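Local coordinates for protein probable 3-hydroxyisobutyrate dehydrogenase (Pseudomonas aeruginosa, PDB 3OBB) that catalyses the NAD-dependent oxidation of L-serine and methyl-L-serine as a homotetramer built from a dimer of dimers, with low activity toward beta-hydroxyisobutyrate, at residues I185-A190 with N215-V220; L199-L204 with P225-N230; I6-L11 with T20-A25; L92-S97 with R150-A155; N176-A181 with L252-A257. All coordinates share one frame; numbering follows the deposited sequence.

Contact 1. Residues I185-A190 with N215-V220; sequences IGTAEA and NWALEV
The carboxamide of Asn215 is the flat group that meets Thr187: the hydroxyl OG1 lies beside its nitrogen end, tilted 24° out of the amide plane. Asn215 ND2 donates to Thr187 OG1 over 3.0 Å, a bent bond with an angle of 138° at the hydrogen. The second flat group, the Trp216 indole, makes no contact with 185-190; one face carries Val220 CG1 near the rim, and the ring packs on Leu180, further back on helix 168-196. At the oxygen end of the Asn215 amide, OD1 caps the helix that follows, accepting from Leu218 N at 3.2 Å, the donor standing above the carbonyl plane, and more weakly from Ala217 N. These bonds fix the rotation of the amide and turn its NH2 toward Thr187. The threonine hydroxyl is also hydrogen-bonded to Leu183 O, one turn back, and Asn215 ND2 reaches Gly213 O as well, so both buried groups are doubly held. Thr187 OG1 lies beside the backbone N (chi1 -56°), which leaves Thr187 CG2 anti to that N and 3.6 Å from Leu218 CD2. An asparagine N-cap whose NH2 bonds a threonine of the neighbouring helix thus joins helix 216-220 to helix 168-196 in the helical C-terminal domain.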
# COMPACT_ATOMS: atom_id res chain seq x y z
N ILE A 185 -7.12 5.12 9.95
CA ILE A 185 -7.16 3.76 9.40
C ILE A 185 -6.28 2.84 10.22
O ILE A 185 -6.67 1.71 10.55
CB ILE A 185 -6.78 3.74 7.91
CG1 ILE A 185 -7.71 4.69 7.15
CG2 ILE A 185 -6.92 2.30 7.34
CD1 ILE A 185 -7.47 4.72 5.64
N GLY A 186 -5.08 3.34 10.57
CA GLY A 186 -4.20 2.63 11.47
C GLY A 186 -4.97 2.19 12.71
O GLY A 186 -4.92 1.03 13.10
N THR A 187 -5.70 3.11 13.34
CA THR A 187 -6.43 2.81 14.56
C THR A 187 -7.57 1.76 14.36
O THR A 187 -7.69 0.79 15.12
CB THR A 187 -6.94 4.13 15.26
OG1 THR A 187 -5.82 5.02 15.52
CG2 THR A 187 -7.64 3.78 16.60
N ALA A 188 -8.34 1.93 13.30
CA ALA A 188 -9.43 1.02 12.99
C ALA A 188 -8.92 -0.40 12.73
O ALA A 188 -9.54 -1.39 13.14
CB ALA A 188 -10.17 1.54 11.77
N GLU A 189 -7.78 -0.50 12.04
CA GLU A 189 -7.24 -1.80 11.70
C GLU A 189 -6.63 -2.47 12.95
O GLU A 189 -6.69 -3.71 13.08
CB GLU A 189 -6.21 -1.67 10.56
CG GLU A 189 -4.78 -1.57 10.99
CD GLU A 189 -3.79 -1.47 9.78
OE1 GLU A 189 -4.25 -1.39 8.62
OE2 GLU A 189 -2.56 -1.51 10.03
N ALA A 190 -6.04 -1.65 13.83
CA ALA A 190 -5.45 -2.17 15.08
C ALA A 190 -6.56 -2.66 16.00
O ALA A 190 -6.46 -3.75 16.55
CB ALA A 190 -4.61 -1.09 15.76
N ASN A 215 -2.75 8.31 19.79
CA ASN A 215 -3.02 9.30 18.74
C ASN A 215 -4.35 10.01 18.96
O ASN A 215 -5.17 9.63 19.84
CB ASN A 215 -2.93 8.66 17.36
CG ASN A 215 -4.02 7.65 17.13
OD1 ASN A 215 -5.16 8.02 16.98
ND2 ASN A 215 -3.69 6.37 17.16
N TRP A 216 -4.55 11.05 18.16
CA TRP A 216 -5.76 11.84 18.25
C TRP A 216 -7.05 10.99 18.14
O TRP A 216 -7.99 11.20 18.91
CB TRP A 216 -5.74 12.88 17.16
CG TRP A 216 -6.85 13.90 17.25
CD1 TRP A 216 -6.85 15.05 17.99
CD2 TRP A 216 -8.13 13.88 16.53
NE1 TRP A 216 -8.02 15.76 17.75
CE2 TRP A 216 -8.82 15.06 16.87
CE3 TRP A 216 -8.74 12.98 15.63
CZ2 TRP A 216 -10.10 15.38 16.35
CZ3 TRP A 216 -10.00 13.27 15.11
CH2 TRP A 216 -10.66 14.47 15.46
N ALA A 217 -7.10 10.03 17.21
CA ALA A 217 -8.31 9.22 17.06
C ALA A 217 -8.62 8.50 18.36
O ALA A 217 -9.78 8.40 18.74
CB ALA A 217 -8.17 8.22 15.95
N LEU A 218 -7.58 7.98 19.02
CA LEU A 218 -7.75 7.22 20.24
C LEU A 218 -8.13 8.13 21.41
O LEU A 218 -8.79 7.69 22.36
CB LEU A 218 -6.48 6.43 20.57
CG LEU A 218 -6.23 5.12 19.79
CD1 LEU A 218 -4.78 4.65 20.02
CD2 LEU A 218 -7.21 3.96 20.14
N GLU A 219 -7.73 9.40 21.35
CA GLU A 219 -8.02 10.32 22.46
C GLU A 219 -9.48 10.77 22.42
O GLU A 219 -10.08 10.97 23.45
CB GLU A 219 -7.11 11.56 22.41
CG GLU A 219 -5.66 11.28 22.69
CD GLU A 219 -5.40 11.05 24.17
OE1 GLU A 219 -4.54 10.22 24.53
OE2 GLU A 219 -6.04 11.71 25.00
N VAL A 220 -10.03 10.92 21.22
CA VAL A 220 -11.18 11.80 21.06
C VAL A 220 -12.15 11.28 20.01
O VAL A 220 -13.24 11.81 19.86
CB VAL A 220 -10.60 13.25 20.83
CG1 VAL A 220 -11.07 13.96 19.56
CG2 VAL A 220 -10.61 14.13 22.15

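Contact 2. Residues L199-L204 with P225-N230; sequences LEAKVL and PGVMEN
Ala201 and Lys202, in the first turn of helix 201-209, pack on Val227 and Gly226 in the loop leading toward helix 243-260, a surface helix-loop contact of the helical C-terminal domain. The apolar part is small: Ala201 CB meets Val227 CG2 at 3.8 Å. Val227 has CG1 anti to its backbone N (chi1 173°), which puts CG2 beside that nitrogen and on the side of Ala201. The same methyl, Val227 CG2, lies 4.2 Å from Lys202 CG; the two side chains slide past each other in opposite directions. Beyond CG the lysine is extended, though chi4 (-155°) departs somewhat from 180°, and this chain carries Lys202 CE across the loop backbone to 3.4 Å from Gly226 O. Gly226 has a positive phi (89°), a conformation common for glycine. Its N is hydrogen-bonded to Ser234 OG, which also hydrogen-bonds Met228 O and so ties the loop to its own continuation. Met191 of helix 168-196 lies against both Ala201 and Val227 and backs the apolar patch. The ammonium makes no direct hydrogen bond across the contact; instead Lys202 NZ donates to a water at 2.8 Å, and that water makes a weak, long bond of 3.5 Å to Gly226 O.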
# COMPACT_ATOMS: atom_id res chain seq x y z
N LEU A 199 -9.58 -9.76 22.29
CA LEU A 199 -9.52 -8.64 23.24
C LEU A 199 -10.83 -7.87 23.34
O LEU A 199 -11.57 -7.79 22.38
CB LEU A 199 -8.41 -7.67 22.86
CG LEU A 199 -7.02 -7.87 23.45
CD1 LEU A 199 -6.57 -9.34 23.48
CD2 LEU A 199 -6.04 -7.02 22.67
N GLU A 200 -11.08 -7.25 24.49
CA GLU A 200 -12.21 -6.37 24.63
C GLU A 200 -11.81 -5.04 24.04
O GLU A 200 -10.75 -4.49 24.39
CB GLU A 200 -12.56 -6.15 26.10
CG GLU A 200 -13.23 -7.32 26.76
CD GLU A 200 -13.62 -6.97 28.19
OE1 GLU A 200 -13.10 -7.61 29.12
OE2 GLU A 200 -14.42 -6.01 28.40
N ALA A 201 -12.67 -4.50 23.17
CA ALA A 201 -12.35 -3.28 22.44
C ALA A 201 -11.91 -2.14 23.38
O ALA A 201 -10.91 -1.48 23.11
CB ALA A 201 -13.52 -2.86 21.56
N LYS A 202 -12.63 -1.93 24.49
CA LYS A 202 -12.32 -0.82 25.42
C LYS A 202 -11.02 -0.99 26.17
O LYS A 202 -10.38 0.00 26.51
CB LYS A 202 -13.40 -0.61 26.47
CG LYS A 202 -14.62 0.17 25.99
CD LYS A 202 -15.62 0.27 27.15
CE LYS A 202 -17.00 0.68 26.69
NZ LYS A 202 -17.76 1.33 27.82
N VAL A 203 -10.63 -2.24 26.44
CA VAL A 203 -9.36 -2.50 27.09
C VAL A 203 -8.20 -2.20 26.13
O VAL A 203 -7.26 -1.52 26.50
CB VAL A 203 -9.23 -3.96 27.61
CG1 VAL A 203 -7.83 -4.17 28.22
CG2 VAL A 203 -10.36 -4.30 28.63
N LEU A 204 -8.29 -2.72 24.91
CA LEU A 204 -7.30 -2.45 23.88
C LEU A 204 -7.17 -0.96 23.55
O LEU A 204 -6.04 -0.47 23.42
CB LEU A 204 -7.58 -3.25 22.62
CG LEU A 204 -6.64 -2.93 21.47
CD1 LEU A 204 -5.15 -3.33 21.75
CD2 LEU A 204 -7.14 -3.54 20.17
N PRO A 225 -17.42 0.93 17.46
CA PRO A 225 -18.73 1.29 18.04
C PRO A 225 -18.76 0.93 19.50
O PRO A 225 -18.27 -0.15 19.86
CB PRO A 225 -19.73 0.39 17.28
CG PRO A 225 -19.09 0.31 15.85
CD PRO A 225 -17.58 0.11 16.24
N GLY A 226 -19.29 1.84 20.32
CA GLY A 226 -19.41 1.55 21.77
C GLY A 226 -18.19 1.94 22.61
O GLY A 226 -18.29 2.05 23.82
N VAL A 227 -17.04 2.17 21.98
CA VAL A 227 -15.87 2.56 22.77
C VAL A 227 -16.04 3.96 23.38
O VAL A 227 -15.98 4.11 24.61
CB VAL A 227 -14.53 2.36 22.04
CG1 VAL A 227 -13.36 2.95 22.87
CG2 VAL A 227 -14.30 0.86 21.86
N MSE A 228 -16.32 4.96 22.54
CA MSE A 228 -16.71 6.28 23.06
C MSE A 228 -18.14 6.51 22.68
O MSE A 228 -18.48 6.56 21.49
CB MSE A 228 -15.87 7.39 22.46
CG MSE A 228 -14.46 7.41 22.94
SE MSE A 228 -13.48 8.78 21.96
CE MSE A 228 -11.85 8.33 22.82
N GLU A 229 -19.00 6.63 23.67
CA GLU A 229 -20.41 6.73 23.36
C GLU A 229 -20.79 8.00 22.58
O GLU A 229 -21.78 7.97 21.83
CB GLU A 229 -21.26 6.54 24.63
CG GLU A 229 -21.64 5.08 24.93
CD GLU A 229 -22.52 4.43 23.86
OE1 GLU A 229 -22.30 3.24 23.54
OE2 GLU A 229 -23.44 5.09 23.32
N ASN A 230 -20.01 9.09 22.72
CA ASN A 230 -20.28 10.35 21.97
C ASN A 230 -19.63 10.48 20.59
O ASN A 230 -19.76 11.54 19.95
CB ASN A 230 -20.01 11.64 22.81
CG ASN A 230 -18.51 11.87 23.16
OD1 ASN A 230 -17.59 11.22 22.62
ND2 ASN A 230 -18.27 12.82 24.09
O HOH W 1 -19.07 3.63 26.84

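Contact 3. Residues I6-L11 with T20-A25; sequences IAFIGL and TNLLKA
The nearest CA atoms of 6-11 and 20-25, those of Ile6 and Leu22, are 8.8 Å apart, a gap that side chains bridge without any hydrogen bond between the two segments. Strand 5-9 and helix 15-24 are the first two elements of the beta-alpha-beta unit that opens the Rossmann fold, and both segments belong to the experimentally determined NAD(+)-binding region. Gly10, just past the strand, fits the first glycine of a GxGxxG pattern; its positive phi (107°) is a conformation favoured by glycine. Ile6 and Phe8, two apart on the strand, both point at the helix, where Leu22 answers them with one methyl. Phe8 CG is anti to the backbone N (chi1 -152°), extending the ring toward the helix across the direction of the leucine at about a right angle. Gly10 O lies in the ring plane at another part of the rim. Ile64 of the neighbouring strand 62-65 touches both Phe8 and Leu22, while Leu29 of strand 28-32 lies against Ile6 and Leu22, both within the same buried layer. Leu22 CD1 is 4.4 Å from Ile6 CG2 and meets the phenyl edge-on, 4.0 Å from both Phe8 CD2 and Phe8 CE2.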
# COMPACT_ATOMS: atom_id res chain seq x y z
N ILE A 6 -18.05 43.18 7.48
CA ILE A 6 -17.55 41.92 6.92
C ILE A 6 -18.49 41.40 5.82
O ILE A 6 -19.70 41.42 5.99
CB ILE A 6 -17.37 40.84 8.01
CG1 ILE A 6 -16.13 41.08 8.87
CG2 ILE A 6 -17.21 39.46 7.39
CD1 ILE A 6 -16.12 42.34 9.71
N ALA A 7 -17.93 40.96 4.70
CA ALA A 7 -18.69 40.16 3.75
C ALA A 7 -18.32 38.68 3.96
O ALA A 7 -17.13 38.36 4.04
CB ALA A 7 -18.44 40.60 2.32
N PHE A 8 -19.31 37.81 4.11
CA PHE A 8 -19.07 36.37 4.32
C PHE A 8 -19.70 35.60 3.16
O PHE A 8 -20.92 35.61 2.97
CB PHE A 8 -19.60 35.89 5.68
CG PHE A 8 -18.87 34.71 6.26
CD1 PHE A 8 -19.01 33.43 5.72
CD2 PHE A 8 -18.06 34.87 7.37
CE1 PHE A 8 -18.34 32.34 6.26
CE2 PHE A 8 -17.39 33.77 7.95
CZ PHE A 8 -17.52 32.51 7.39
N ILE A 9 -18.85 34.95 2.38
CA ILE A 9 -19.31 34.19 1.23
C ILE A 9 -19.18 32.69 1.57
O ILE A 9 -18.08 32.19 1.85
CB ILE A 9 -18.55 34.61 -0.07
CG1 ILE A 9 -18.90 36.06 -0.44
CG2 ILE A 9 -18.91 33.72 -1.25
CD1 ILE A 9 -17.76 37.03 -0.22
N GLY A 10 -20.31 32.00 1.58
CA GLY A 10 -20.32 30.56 1.84
C GLY A 10 -20.87 30.31 3.22
O GLY A 10 -20.19 30.56 4.22
N LEU A 11 -22.11 29.82 3.27
CA LEU A 11 -22.79 29.51 4.51
C LEU A 11 -23.16 28.01 4.62
O LEU A 11 -24.28 27.65 4.98
CB LEU A 11 -24.02 30.40 4.69
CG LEU A 11 -23.86 31.91 4.48
CD1 LEU A 11 -25.25 32.56 4.32
CD2 LEU A 11 -23.08 32.54 5.60
N THR A 20 -22.00 33.09 11.94
CA THR A 20 -22.84 33.35 13.11
C THR A 20 -22.00 33.77 14.29
O THR A 20 -22.38 34.69 15.01
CB THR A 20 -23.70 32.13 13.49
OG1 THR A 20 -24.49 31.77 12.35
CG2 THR A 20 -24.63 32.43 14.69
N ASN A 21 -20.85 33.12 14.49
CA ASN A 21 -19.93 33.53 15.55
C ASN A 21 -19.39 34.95 15.43
O ASN A 21 -19.25 35.64 16.46
CB ASN A 21 -18.80 32.54 15.75
CG ASN A 21 -19.24 31.37 16.55
OD1 ASN A 21 -19.95 31.55 17.54
ND2 ASN A 21 -18.91 30.17 16.09
N LEU A 22 -19.10 35.37 14.20
CA LEU A 22 -18.75 36.78 13.94
C LEU A 22 -19.85 37.74 14.39
O LEU A 22 -19.57 38.71 15.07
CB LEU A 22 -18.35 36.99 12.48
CG LEU A 22 -17.03 36.30 12.10
CD1 LEU A 22 -16.69 36.61 10.65
CD2 LEU A 22 -15.89 36.76 13.01
N LEU A 23 -21.10 37.44 14.02
CA LEU A 23 -22.27 38.17 14.52
C LEU A 23 -22.33 38.24 16.05
O LEU A 23 -22.64 39.29 16.62
CB LEU A 23 -23.56 37.52 14.02
CG LEU A 23 -24.02 37.75 12.59
CD1 LEU A 23 -25.33 37.01 12.33
CD2 LEU A 23 -24.15 39.22 12.30
N LYS A 24 -22.08 37.12 16.73
CA LYS A 24 -22.18 37.10 18.18
C LYS A 24 -21.08 37.97 18.79
O LYS A 24 -21.28 38.59 19.83
CB LYS A 24 -22.06 35.66 18.72
CG LYS A 24 -23.22 34.71 18.39
CD LYS A 24 -22.63 33.30 18.24
CE LYS A 24 -23.36 32.20 19.02
NZ LYS A 24 -24.84 32.13 18.79
N ALA A 25 -19.92 37.99 18.13
CA ALA A 25 -18.80 38.89 18.45
C ALA A 25 -19.09 40.38 18.18
O ALA A 25 -18.34 41.24 18.60
CB ALA A 25 -17.57 38.46 17.71

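Contact 4. Residues L92-S97 with R150-A155; sequences LVLECS and RPLFEA
Leu94 of strand 92-95 touches both Leu152 and Phe153 of helix 143-156. Its methyl Leu94 CD2 meets Leu152 CD1 at 3.8 Å, the two side chains crossing at a slant. Leu94 CG lies 4.0 Å from Phe153 CZ, close to the outer end of the ring, which it approaches at an oblique angle. Leu92, two residues earlier on the same face of the strand, adds a looser touch, Leu92 CD1 being 4.4 Å from Leu152 CD1. Phe153 does not leave its backbone in the direction of the strand; with CG beside the backbone N (chi1 -72°) the far end of the ring comes up to Leu94. In the next shell Phe137 meets the Phe153 ring with the planes about 45° apart, and Leu119 of strand 117-124 touches Leu94 and Phe153 alike. Val62 lies against both Leu92 and Leu152, and Tyr27, part of the NAD(+)-binding region, covers Leu152 from a loop. At the strand's last residue, Glu95 OE1 accepts from Ser97 OG at 2.9 Å through its syn lone pair and also bonds Ser65 OG, which ties the turn to the adjacent strand. The axes of strand 92-95 and of the 150-155 part of helix 143-156 are 11.2 Å apart at closest, at 35°, as for a helix packed over the central sheet of a Rossmann-type dinucleotide-binding domain.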
# COMPACT_ATOMS: atom_id res chain seq x y z
N LEU A 92 -9.14 43.56 3.67
CA LEU A 92 -8.53 42.28 4.08
C LEU A 92 -9.32 41.10 3.53
O LEU A 92 -10.54 41.03 3.74
CB LEU A 92 -8.62 42.19 5.59
CG LEU A 92 -7.64 41.48 6.50
CD1 LEU A 92 -8.34 41.14 7.78
CD2 LEU A 92 -7.01 40.25 5.87
N VAL A 93 -8.65 40.16 2.87
CA VAL A 93 -9.32 38.94 2.41
C VAL A 93 -8.84 37.73 3.21
O VAL A 93 -7.65 37.49 3.31
CB VAL A 93 -9.14 38.68 0.89
CG1 VAL A 93 -10.01 37.50 0.45
CG2 VAL A 93 -9.48 39.88 0.07
N LEU A 94 -9.79 37.00 3.80
CA LEU A 94 -9.53 35.73 4.50
C LEU A 94 -10.17 34.57 3.72
O LEU A 94 -11.38 34.39 3.78
CB LEU A 94 -10.09 35.79 5.93
CG LEU A 94 -9.31 36.50 7.07
CD1 LEU A 94 -8.32 37.53 6.57
CD2 LEU A 94 -10.19 37.11 8.17
N GLU A 95 -9.37 33.83 2.97
CA GLU A 95 -9.87 32.68 2.22
C GLU A 95 -9.62 31.36 3.03
O GLU A 95 -8.47 30.85 3.12
CB GLU A 95 -9.24 32.64 0.82
CG GLU A 95 -10.13 32.02 -0.24
CD GLU A 95 -10.79 30.70 0.22
OE1 GLU A 95 -12.04 30.67 0.42
OE2 GLU A 95 -10.05 29.72 0.39
N CYS A 96 -10.72 30.82 3.58
CA CYS A 96 -10.71 29.80 4.64
C CYS A 96 -11.22 28.45 4.18
O CYS A 96 -11.36 27.54 4.99
CB CYS A 96 -11.58 30.20 5.83
SG CYS A 96 -11.11 31.75 6.58
N SER A 97 -11.47 28.33 2.88
CA SER A 97 -11.78 27.04 2.30
C SER A 97 -10.53 26.19 2.33
O SER A 97 -9.41 26.69 2.49
CB SER A 97 -12.21 27.21 0.84
OG SER A 97 -13.33 28.07 0.79
N ARG A 150 -6.37 39.18 13.20
CA ARG A 150 -6.37 38.41 14.44
C ARG A 150 -7.70 38.42 15.22
O ARG A 150 -8.25 37.34 15.48
CB ARG A 150 -5.17 38.74 15.34
CG ARG A 150 -5.15 37.83 16.54
CD ARG A 150 -3.95 38.05 17.44
NE ARG A 150 -2.70 37.65 16.80
CZ ARG A 150 -2.29 36.40 16.61
NH1 ARG A 150 -3.03 35.35 16.99
NH2 ARG A 150 -1.13 36.19 16.02
N PRO A 151 -8.25 39.62 15.56
CA PRO A 151 -9.52 39.66 16.31
C PRO A 151 -10.66 38.87 15.66
O PRO A 151 -11.58 38.43 16.37
CB PRO A 151 -9.87 41.15 16.35
CG PRO A 151 -8.57 41.87 16.18
CD PRO A 151 -7.75 40.98 15.28
N LEU A 152 -10.61 38.70 14.34
CA LEU A 152 -11.63 37.92 13.61
C LEU A 152 -11.47 36.41 13.79
O LEU A 152 -12.46 35.68 13.92
CB LEU A 152 -11.62 38.26 12.12
CG LEU A 152 -12.08 39.65 11.69
CD1 LEU A 152 -11.73 39.85 10.23
CD2 LEU A 152 -13.56 39.78 11.90
N PHE A 153 -10.21 35.96 13.76
CA PHE A 153 -9.84 34.57 14.02
C PHE A 153 -10.15 34.20 15.45
O PHE A 153 -10.63 33.10 15.72
CB PHE A 153 -8.35 34.37 13.80
CG PHE A 153 -7.93 34.41 12.36
CD1 PHE A 153 -6.73 35.00 12.00
CD2 PHE A 153 -8.72 33.86 11.38
CE1 PHE A 153 -6.30 35.02 10.67
CE2 PHE A 153 -8.33 33.89 10.04
CZ PHE A 153 -7.10 34.47 9.69
N GLU A 154 -9.86 35.11 16.38
CA GLU A 154 -10.21 34.94 17.78
C GLU A 154 -11.72 34.86 18.05
O GLU A 154 -12.14 34.23 19.01
CB GLU A 154 -9.58 36.04 18.62
CG GLU A 154 -8.07 36.02 18.52
CD GLU A 154 -7.41 36.90 19.53
OE1 GLU A 154 -8.11 37.70 20.17
OE2 GLU A 154 -6.17 36.79 19.68
N ALA A 155 -12.52 35.45 17.18
CA ALA A 155 -13.96 35.35 17.31
C ALA A 155 -14.47 33.99 16.83
O ALA A 155 -15.45 33.45 17.37
CB ALA A 155 -14.62 36.47 16.54

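Contact 5. Residues N176-A181 with L252-A257; sequences NNQLLA and LAQEAA
Gln178 has CG anti to its backbone N (chi1 -174°) and remains extended through chi2, which carries its amide from helix 168-196 straight out to helix 243-260, where Gln254 bends back at chi2 (-59°) to bring its own amide near. This is helix-helix packing in the all-helical C-terminal domain, between its long first helix and a later one, and all three residues that touch are buried. The backbones of the two segments are nearest at this level, with Gln178 CA 6.7 Å from Ala253 CA. The alanine methyl lies alongside the glutamine chain, with Ala253 CB 4.0 Å from Gln178 CB and 3.9 Å from Gln178 CD, so both the root and the amide end of the chain rest on it. The two glutamines cross at about a right angle and their amide planes are turned 61° from each other. Weak bonds from Gln254 OE1 to Thr264 OG1 and from Gln254 NE2 to Ser268 OG may help orient that amide. One residue before Gln178, Asn177 ND2 hydrogen-bonds Asp249 OD2, a polar link between the same two helices. Leu193 of a second subunit packs on Gln178, so the contact borders a subunit interface. Where the two side chains cross, Gln178 NE2 stands 3.4 Å from Gln254 OE1 and 3.8 Å from Ala253 CB.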
# COMPACT_ATOMS: atom_id res chain seq x y z
N ASN A 176 -1.75 17.78 7.67
CA ASN A 176 -2.41 17.42 8.92
C ASN A 176 -3.53 16.44 8.64
O ASN A 176 -3.61 15.44 9.31
CB ASN A 176 -2.99 18.64 9.64
CG ASN A 176 -3.76 18.24 10.87
OD1 ASN A 176 -3.18 18.11 11.95
ND2 ASN A 176 -5.08 17.99 10.72
N ASN A 177 -4.41 16.75 7.68
CA ASN A 177 -5.54 15.87 7.40
C ASN A 177 -5.17 14.55 6.77
O ASN A 177 -5.81 13.53 7.06
CB ASN A 177 -6.68 16.59 6.66
CG ASN A 177 -7.58 17.35 7.63
OD1 ASN A 177 -7.08 17.81 8.65
ND2 ASN A 177 -8.91 17.42 7.37
N GLN A 178 -4.11 14.55 5.96
CA GLN A 178 -3.59 13.30 5.45
C GLN A 178 -3.05 12.40 6.58
O GLN A 178 -3.26 11.17 6.60
CB GLN A 178 -2.52 13.52 4.39
CG GLN A 178 -2.09 12.20 3.75
CD GLN A 178 -1.09 12.39 2.60
OE1 GLN A 178 -0.01 12.97 2.78
NE2 GLN A 178 -1.45 11.90 1.43
N LEU A 179 -2.33 13.02 7.52
CA LEU A 179 -1.85 12.30 8.68
C LEU A 179 -3.04 11.75 9.53
O LEU A 179 -3.01 10.61 9.99
CB LEU A 179 -0.88 13.14 9.51
CG LEU A 179 -0.33 12.46 10.78
CD1 LEU A 179 0.32 11.08 10.50
CD2 LEU A 179 0.69 13.35 11.43
N LEU A 180 -4.08 12.56 9.70
CA LEU A 180 -5.30 12.10 10.39
C LEU A 180 -5.91 10.85 9.75
O LEU A 180 -6.35 9.93 10.45
CB LEU A 180 -6.38 13.19 10.39
CG LEU A 180 -7.80 12.82 10.87
CD1 LEU A 180 -7.83 12.15 12.22
CD2 LEU A 180 -8.83 14.04 10.79
N ALA A 181 -5.92 10.81 8.42
CA ALA A 181 -6.53 9.72 7.72
C ALA A 181 -5.72 8.47 7.99
O ALA A 181 -6.26 7.41 8.26
CB ALA A 181 -6.59 10.00 6.20
N LEU A 252 -6.32 16.56 -2.43
CA LEU A 252 -5.49 17.78 -2.40
C LEU A 252 -4.05 17.52 -1.92
O LEU A 252 -3.09 18.12 -2.44
CB LEU A 252 -6.12 18.83 -1.50
CG LEU A 252 -7.52 19.36 -1.85
CD1 LEU A 252 -8.01 20.39 -0.83
CD2 LEU A 252 -7.63 19.92 -3.29
N ALA A 253 -3.92 16.64 -0.93
CA ALA A 253 -2.61 16.26 -0.44
C ALA A 253 -1.77 15.58 -1.56
O ALA A 253 -0.57 15.88 -1.71
CB ALA A 253 -2.73 15.39 0.81
N GLN A 254 -2.41 14.73 -2.37
CA GLN A 254 -1.74 14.14 -3.55
C GLN A 254 -1.24 15.18 -4.54
O GLN A 254 -0.20 14.99 -5.18
CB GLN A 254 -2.70 13.20 -4.29
CG GLN A 254 -3.12 12.04 -3.50
CD GLN A 254 -1.93 11.22 -3.06
OE1 GLN A 254 -1.67 11.10 -1.87
NE2 GLN A 254 -1.18 10.68 -4.04
N GLU A 255 -2.01 16.25 -4.69
CA GLU A 255 -1.66 17.29 -5.64
C GLU A 255 -0.42 18.02 -5.15
O GLU A 255 0.47 18.31 -5.94
CB GLU A 255 -2.81 18.26 -5.83
CG GLU A 255 -4.04 17.56 -6.38
CD GLU A 255 -5.04 18.54 -6.98
OE1 GLU A 255 -5.77 18.11 -7.89
OE2 GLU A 255 -5.10 19.73 -6.57
N ALA A 256 -0.37 18.25 -3.83
CA ALA A 256 0.80 18.85 -3.18
C ALA A 256 1.99 17.92 -3.29
O ALA A 256 3.08 18.38 -3.50
CB ALA A 256 0.51 19.20 -1.72
N ALA A 257 1.77 16.62 -3.19
CA ALA A 257 2.85 15.64 -3.31
C ALA A 257 3.40 15.62 -4.74
O ALA A 257 4.62 15.57 -4.93
CB ALA A 257 2.38 14.27 -2.88

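The five contacts divide between two domains. Contacts 3 and 4 lie in the Rossmann domain with centres 10 Å apart and touch directly, Leu22 CD2 reaching Leu152 O at 3.7 Å as both helices pack over the same sheet. Contacts 1, 2 and 5 belong to the helical domain. Contacts 1 and 5 share helix 168-196 and meet where Trp216 CE3 lies 3.6 Å from Leu180 CD1; contact 2 adjoins contact 1 through Met228, and all three touch a second subunit. Contact 5 comes nearest the Rossmann pair, about 7 Å from contact 4 between nearest atoms, and its Ala253 side chain is about 9 Å from those of both NAD(+)-binding Thr98 and active-site Lys173.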